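Side-chain contacts in beta-lactamase (Klebsiella pneumoniae, PDB 6KBY), which probably hydrolyses beta-lactam antibiotics to substituted beta-amino acids, as a class C serine beta-lactamase, and binds adenosine monophosphate: residues A38-G43 / A243-L248; A78-Y83 / V174-A179; S87-L92 / K170-S175. All coordinates share one frame; numbering follows the deposited sequence.

Contact 1. Residues A38-G43 / A243-L248; sequences AVTVNG and ANMGQL
Thr40 and Met245 make the apolar part of this contact, meeting tip to tip: the methyl CG2 of Thr40 lies 3.9 Å from CE of Met245. Both side chains leave their backbones toward the opposite segment. The methionine chain runs out nearly straight through chi2 and then bends at chi3 (-71°), which turns its terminal methyl toward the threonine. On the strand side, chi1 of -173° sets OG1 opposite the backbone N of Thr40 and puts CG2 between that N and the carbonyl carbon, so one branch serves the apolar contact and the other the polar one.

The polar part runs through a water, since no direct hydrogen bond joins the segments. This water donates to Thr40 OG1 at 2.8 Å, accepts from the backbone N of Gly43 at 2.9 Å, and accepts from Gln247 NE2 at 2.9 Å. The backbone turn after the strand and the glutamine amide are thereby held to one oxygen. Gln247 NE2 also comes within 4.2 Å of Gly43 CA, a looser van der Waals approach. Because the water donates, the proton of Thr40 OG1 is left for Asn45 OD1, its strongest partner, with the carbonyl of Lys44 also in bonding range; Gln247 OE1 has a weak bond from Gln242.

Gly246, with positive phi, is the C-prime residue of the Schellman motif that ends helix 234-244; its N bonds to Ala243 O, and Gln247 N to Gln242 O.

The contact therefore sets this helix end against the antiparallel hairpin of strands 34-41 and 44-50, which forms one edge of the sheet and turns at Asn42 and Gly43. Leu238 and Gln242 of the same helix also touch Thr40, and Phe334 of strand 328-335 packs on Met245.

Contact 2. Residues A78-Y83 / V174-A179; sequences ATLASY and VSYEDA
Leu80 meets both Tyr176 and Ala179, and it carries the whole of this contact from the side of helix 72-86. In sequence order, Ala78 comes first, its CB directed away from residues 174-179.

At Leu80 the side chain projects toward the second helix. With CG opposite the backbone N (chi1 -172°) and chi2 at 70°, both methyls reach Ala179 CB, CD2 at 3.6 Å and CD1 at 3.8 Å. Ala179 CB thus sits over the end of the leucine, touched by both branches. CD2 serves a second partner as well: it lies by the CD1-CE1 bond of the Tyr176 ring, approaching obliquely, 3.7 Å from CE1 and 3.8 Å from CD1. Leu80 and Tyr176 slide past one another in opposite directions. All three residues are buried, and the interaction is wholly apolar.

Beyond Leu80 the helix continues through Tyr83. In the second segment, Ser175 is the N-cap of helix 176-187: its OG accepts from Asp178 N at 3.1 Å with an N-H...O angle of 163°. This cap, with Ala179 N bonded to Ser175 O, orders the helix start that carries Tyr176 and Ala179.

The tyrosine side chain is about 11 Å from that of Ser71, the residue just before helix 72-86 that binds AMP covalently, so the contact lies near that site without touching it. It forms where helices 72-86 and 176-187 approach, beside helix 158-171, whose Ala168 touches Leu80 and whose Ala169 touches Tyr176. Helix 224-228 adds Asn225 and Glu226 against the tyrosine.

Contact 3. Residues S87-L92 / K170-S175; sequences SGKLSL and KSLGVS
The backbones come nearest at Lys89 and Ser171, with CA atoms 5.6 Å apart, where the turn after helix 72-86 runs against the end of helix 158-171. Each helix ends in a Schellman motif: Gly88 and Gly173 take positive phi, and Gly173 N bonds to Lys170 O at 2.9 Å. Lys89 follows its glycine and Ser171 precedes the other by two residues, so the two helices end side by side.

Lys89 and Ser171 interlock through carbon-to-oxygen contacts in both directions. The carbonyl O of Lys89 lies 3.5 Å from Ser171 CB, and Lys89 CB lies 3.6 Å from Ser171 O. Lys89 CG lies 3.8 Å from that same Ser171 O, so the first part of the lysine chain passes along the serine backbone. A chi1 of -54° sets this CG beside the lysine's backbone N, where it reaches 4.2 Å from CD2 of Leu172, the two side chains crossing at about a right angle. The serine OG, at chi1 80°, lies between its own backbone N and carbonyl carbon; it touches Lys89 CB at 3.7 Å and is hydrogen-bonded to the carbonyl of Ala168 one turn back. Ala84 of helix 72-86 packs on Ser171, and Leu80 on Leu172.

No hydrogen bond or salt bridge crosses between the segments. Two Schellman-ended helices are thus joined at their C-terminal ends, away from the annotated sites, by van der Waals contact in which the lysine contributes its aliphatic carbons. With its hydroxyl bonded back to its own helix, Ser171 meets the neighbouring turn through CB, OG and its carbonyl oxygen, so the fit depends on shape and close backbone approach more than on polar pairing.

Overall arrangement
From the N terminus, the chain lays down strand 34-41, whose end opens the long loop of contact 1; this closes only at residues 243-248, at the end of helix 234-244. Within that span lie both other contacts. Helix 72-86 supplies the first half of contact 2, and the turn after it the first half of contact 3. The chain then returns through helix 158-171 to residues 170-175, closing contact 3, and enters helix 176-187, closing contact 2, so both end on the same stretch, sharing Val174 and Ser175. These two touch through Leu80 and Leu172. Contact 1 ties sheet to helix, about 23 Å between centres from contact 2, which joins helices.

Contact 1. Residues A38-G43 / A243-L248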
# COMPACT_ATOMS: atom_id res chain seq x y z
N ALA A 38 14.73 0.33 2.89
CA ALA A 38 15.09 -1.06 2.67
C ALA A 38 15.14 -1.31 1.18
O ALA A 38 14.21 -0.93 0.45
CB ALA A 38 14.06 -1.98 3.32
N VAL A 39 16.22 -1.95 0.72
CA VAL A 39 16.44 -2.25 -0.69
C VAL A 39 16.73 -3.74 -0.83
O VAL A 39 17.48 -4.31 -0.03
CB VAL A 39 17.63 -1.43 -1.25
CG1 VAL A 39 17.96 -1.83 -2.68
CG2 VAL A 39 17.34 0.06 -1.16
N THR A 40 16.14 -4.36 -1.84
CA THR A 40 16.52 -5.71 -2.24
C THR A 40 16.98 -5.70 -3.69
O THR A 40 16.37 -5.06 -4.55
CB THR A 40 15.39 -6.74 -2.02
OG1 THR A 40 15.90 -8.06 -2.27
CG2 THR A 40 14.19 -6.49 -2.93
N VAL A 41 18.09 -6.40 -3.95
CA VAL A 41 18.58 -6.63 -5.31
C VAL A 41 19.55 -7.80 -5.25
O VAL A 41 20.27 -7.97 -4.27
CB VAL A 41 19.23 -5.36 -5.91
CG1 VAL A 41 20.38 -4.86 -5.04
CG2 VAL A 41 19.71 -5.62 -7.33
N ASN A 42 19.54 -8.62 -6.31
CA ASN A 42 20.43 -9.78 -6.40
C ASN A 42 20.21 -10.75 -5.24
O ASN A 42 21.13 -11.46 -4.81
CB ASN A 42 21.90 -9.37 -6.52
CG ASN A 42 22.79 -10.49 -7.01
OD1 ASN A 42 22.38 -11.33 -7.82
ND2 ASN A 42 24.03 -10.51 -6.52
N GLY A 43 18.99 -10.80 -4.72
CA GLY A 43 18.67 -11.68 -3.61
C GLY A 43 19.18 -11.22 -2.26
O GLY A 43 19.03 -11.95 -1.28
N ALA A 243 8.18 -11.36 -1.22
CA ALA A 243 7.10 -12.33 -1.43
C ALA A 243 6.31 -12.01 -2.69
O ALA A 243 5.92 -12.91 -3.45
CB ALA A 243 6.18 -12.34 -0.21
N ASN A 244 6.07 -10.71 -2.93
CA ASN A 244 5.42 -10.26 -4.15
C ASN A 244 6.25 -10.53 -5.40
O ASN A 244 5.70 -10.50 -6.50
CB ASN A 244 5.06 -8.77 -4.05
CG ASN A 244 3.69 -8.56 -3.43
OD1 ASN A 244 2.67 -8.74 -4.10
ND2 ASN A 244 3.66 -8.21 -2.14
N MET A 245 7.55 -10.81 -5.26
CA MET A 245 8.39 -11.21 -6.38
C MET A 245 8.72 -12.70 -6.36
O MET A 245 9.60 -13.15 -7.10
CB MET A 245 9.66 -10.36 -6.43
CG MET A 245 9.34 -8.89 -6.65
SD MET A 245 10.78 -7.87 -7.05
CE MET A 245 11.63 -7.82 -5.48
N GLY A 246 8.01 -13.48 -5.54
CA GLY A 246 8.18 -14.92 -5.54
C GLY A 246 9.53 -15.39 -5.04
O GLY A 246 9.95 -16.50 -5.38
N GLN A 247 10.22 -14.58 -4.26
CA GLN A 247 11.59 -14.90 -3.88
C GLN A 247 11.70 -15.76 -2.63
O GLN A 247 12.80 -16.25 -2.34
CB GLN A 247 12.39 -13.62 -3.65
CG GLN A 247 12.62 -12.81 -4.91
CD GLN A 247 13.45 -11.57 -4.62
OE1 GLN A 247 12.97 -10.61 -4.03
NE2 GLN A 247 14.72 -11.60 -5.00
N LEU A 248 10.61 -15.95 -1.90
CA LEU A 248 10.65 -16.60 -0.60
C LEU A 248 9.87 -17.91 -0.64
O LEU A 248 8.86 -18.03 -1.34
CB LEU A 248 10.01 -15.70 0.45
CG LEU A 248 10.57 -14.29 0.55
CD1 LEU A 248 9.81 -13.51 1.60
CD2 LEU A 248 12.05 -14.33 0.87
O HOH W 1 16.52 -9.29 -4.74

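Contact 2. Residues A78-Y83 / V174-A179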
# COMPACT_ATOMS: atom_id res chain seq x y z
N ALA A 78 -6.25 -5.81 -0.52
CA ALA A 78 -6.29 -6.49 -1.81
C ALA A 78 -5.71 -7.89 -1.72
O ALA A 78 -6.26 -8.83 -2.32
CB ALA A 78 -5.55 -5.67 -2.87
N THR A 79 -4.58 -8.05 -1.02
CA THR A 79 -4.02 -9.39 -0.88
C THR A 79 -5.01 -10.32 -0.18
O THR A 79 -5.15 -11.48 -0.57
CB THR A 79 -2.68 -9.33 -0.13
OG1 THR A 79 -1.76 -8.50 -0.86
CG2 THR A 79 -2.07 -10.72 -0.00
N LEU A 80 -5.73 -9.81 0.82
CA LEU A 80 -6.74 -10.63 1.48
C LEU A 80 -7.87 -10.99 0.53
O LEU A 80 -8.32 -12.15 0.51
CB LEU A 80 -7.28 -9.90 2.72
CG LEU A 80 -8.20 -10.79 3.57
CD1 LEU A 80 -7.40 -11.88 4.28
CD2 LEU A 80 -8.99 -9.95 4.57
N ALA A 81 -8.36 -10.03 -0.26
CA ALA A 81 -9.40 -10.34 -1.23
C ALA A 81 -8.92 -11.36 -2.25
O ALA A 81 -9.66 -12.27 -2.64
CB ALA A 81 -9.87 -9.07 -1.93
N SER A 82 -7.67 -11.22 -2.70
CA SER A 82 -7.11 -12.17 -3.64
C SER A 82 -6.98 -13.55 -3.01
O SER A 82 -7.24 -14.57 -3.67
CB SER A 82 -5.75 -11.64 -4.12
OG SER A 82 -5.22 -12.47 -5.12
N TYR A 83 -6.59 -13.61 -1.74
CA TYR A 83 -6.52 -14.88 -1.03
C TYR A 83 -7.90 -15.52 -0.94
O TYR A 83 -8.05 -16.73 -1.18
CB TYR A 83 -5.92 -14.65 0.36
CG TYR A 83 -5.80 -15.89 1.20
CD1 TYR A 83 -4.85 -16.86 0.92
CD2 TYR A 83 -6.61 -16.08 2.31
CE1 TYR A 83 -4.73 -18.00 1.70
CE2 TYR A 83 -6.50 -17.20 3.10
CZ TYR A 83 -5.56 -18.16 2.79
OH TYR A 83 -5.44 -19.29 3.57
N VAL A 174 -14.30 -14.37 9.19
CA VAL A 174 -13.61 -13.70 10.29
C VAL A 174 -13.73 -12.19 10.12
O VAL A 174 -14.05 -11.68 9.05
CB VAL A 174 -12.12 -14.11 10.39
CG1 VAL A 174 -12.00 -15.59 10.77
CG2 VAL A 174 -11.41 -13.83 9.08
N SER A 175 -13.46 -11.46 11.21
CA SER A 175 -13.34 -10.02 11.11
C SER A 175 -12.10 -9.66 10.31
O SER A 175 -11.17 -10.45 10.18
CB SER A 175 -13.21 -9.41 12.51
OG SER A 175 -11.97 -9.77 13.09
N TYR A 176 -12.08 -8.43 9.78
CA TYR A 176 -10.90 -7.99 9.03
C TYR A 176 -9.65 -8.00 9.90
O TYR A 176 -8.57 -8.40 9.46
CB TYR A 176 -11.14 -6.60 8.42
CG TYR A 176 -9.99 -6.18 7.54
CD1 TYR A 176 -9.84 -6.72 6.28
CD2 TYR A 176 -9.05 -5.25 7.97
CE1 TYR A 176 -8.80 -6.36 5.46
CE2 TYR A 176 -7.99 -4.88 7.16
CZ TYR A 176 -7.87 -5.45 5.90
OH TYR A 176 -6.84 -5.12 5.06
N GLU A 177 -9.80 -7.57 11.16
CA GLU A 177 -8.66 -7.54 12.07
C GLU A 177 -8.09 -8.93 12.28
O GLU A 177 -6.87 -9.12 12.26
CB GLU A 177 -9.09 -6.92 13.40
CG GLU A 177 -9.54 -5.46 13.31
CD GLU A 177 -10.81 -5.26 12.49
OE1 GLU A 177 -11.78 -6.02 12.68
OE2 GLU A 177 -10.83 -4.34 11.63
N ASP A 178 -8.96 -9.92 12.50
CA ASP A 178 -8.49 -11.30 12.64
C ASP A 178 -7.90 -11.82 11.33
O ASP A 178 -6.88 -12.51 11.34
CB ASP A 178 -9.64 -12.22 13.07
CG ASP A 178 -9.90 -12.18 14.56
OD1 ASP A 178 -9.14 -11.53 15.30
OD2 ASP A 178 -10.88 -12.83 15.00
N ALA A 179 -8.54 -11.51 10.20
CA ALA A 179 -8.01 -11.96 8.92
C ALA A 179 -6.58 -11.48 8.71
O ALA A 179 -5.72 -12.24 8.25
CB ALA A 179 -8.91 -11.47 7.79

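Contact 3. Residues S87-L92 / K170-S175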
# COMPACT_ATOMS: atom_id res chain seq x y z
N SER A 87 -8.96 -18.99 -2.89
CA SER A 87 -9.50 -20.01 -2.00
C SER A 87 -10.93 -20.40 -2.33
O SER A 87 -11.51 -21.22 -1.61
CB SER A 87 -9.45 -19.53 -0.54
OG SER A 87 -8.12 -19.28 -0.13
N GLY A 88 -11.51 -19.81 -3.37
CA GLY A 88 -12.86 -20.17 -3.78
C GLY A 88 -13.97 -19.52 -2.99
O GLY A 88 -15.12 -19.96 -3.10
N LYS A 89 -13.68 -18.48 -2.21
CA LYS A 89 -14.66 -17.86 -1.34
C LYS A 89 -15.24 -16.57 -1.90
O LYS A 89 -16.23 -16.07 -1.37
CB LYS A 89 -14.05 -17.56 0.04
CG LYS A 89 -13.43 -18.77 0.70
CD LYS A 89 -14.45 -19.87 0.91
CE LYS A 89 -13.79 -21.13 1.46
NZ LYS A 89 -12.56 -20.80 2.24
N LEU A 90 -14.66 -16.04 -2.98
CA LEU A 90 -14.99 -14.72 -3.48
C LEU A 90 -14.81 -14.74 -4.99
O LEU A 90 -13.82 -15.29 -5.48
CB LEU A 90 -14.02 -13.72 -2.84
CG LEU A 90 -14.07 -12.22 -3.12
CD1 LEU A 90 -13.35 -11.51 -2.00
CD2 LEU A 90 -13.39 -11.91 -4.43
N SER A 91 -15.76 -14.17 -5.72
CA SER A 91 -15.58 -13.85 -7.13
C SER A 91 -15.57 -12.34 -7.29
O SER A 91 -16.52 -11.65 -6.89
CB SER A 91 -16.69 -14.43 -7.99
OG SER A 91 -16.58 -13.87 -9.30
N LEU A 92 -14.52 -11.82 -7.91
CA LEU A 92 -14.38 -10.37 -8.07
C LEU A 92 -15.44 -9.77 -8.97
O LEU A 92 -15.75 -8.59 -8.84
CB LEU A 92 -12.98 -10.04 -8.59
CG LEU A 92 -11.82 -10.42 -7.66
CD1 LEU A 92 -10.50 -10.27 -8.38
CD2 LEU A 92 -11.84 -9.54 -6.43
N LYS A 170 -15.26 -11.25 5.53
CA LYS A 170 -16.51 -11.96 5.75
C LYS A 170 -16.54 -13.27 4.98
O LYS A 170 -17.02 -14.30 5.49
CB LYS A 170 -17.69 -11.07 5.37
CG LYS A 170 -19.06 -11.71 5.58
CD LYS A 170 -19.39 -11.82 7.06
CE LYS A 170 -20.78 -12.38 7.28
NZ LYS A 170 -21.12 -12.41 8.73
N SER A 171 -16.03 -13.27 3.74
CA SER A 171 -16.02 -14.49 2.95
C SER A 171 -15.14 -15.57 3.58
O SER A 171 -15.33 -16.76 3.29
CB SER A 171 -15.58 -14.21 1.52
OG SER A 171 -14.17 -14.09 1.41
N LEU A 172 -14.18 -15.18 4.41
CA LEU A 172 -13.32 -16.09 5.15
C LEU A 172 -13.85 -16.38 6.55
O LEU A 172 -13.18 -17.08 7.31
CB LEU A 172 -11.90 -15.54 5.21
CG LEU A 172 -11.23 -15.38 3.85
CD1 LEU A 172 -10.02 -14.47 3.93
CD2 LEU A 172 -10.84 -16.74 3.29
N GLY A 173 -15.01 -15.84 6.90
CA GLY A 173 -15.64 -16.15 8.17
C GLY A 173 -15.06 -15.45 9.38
O GLY A 173 -15.32 -15.89 10.51
N VAL A 174 -14.30 -14.37 9.19
CA VAL A 174 -13.61 -13.70 10.29
C VAL A 174 -13.73 -12.19 10.12
O VAL A 174 -14.05 -11.68 9.05
CB VAL A 174 -12.12 -14.11 10.39
CG1 VAL A 174 -12.00 -15.59 10.77
CG2 VAL A 174 -11.41 -13.83 9.08
N SER A 175 -13.46 -11.46 11.21
CA SER A 175 -13.34 -10.02 11.11
C SER A 175 -12.10 -9.66 10.31
O SER A 175 -11.17 -10.45 10.18
CB SER A 175 -13.21 -9.41 12.51
OG SER A 175 -11.97 -9.77 13.09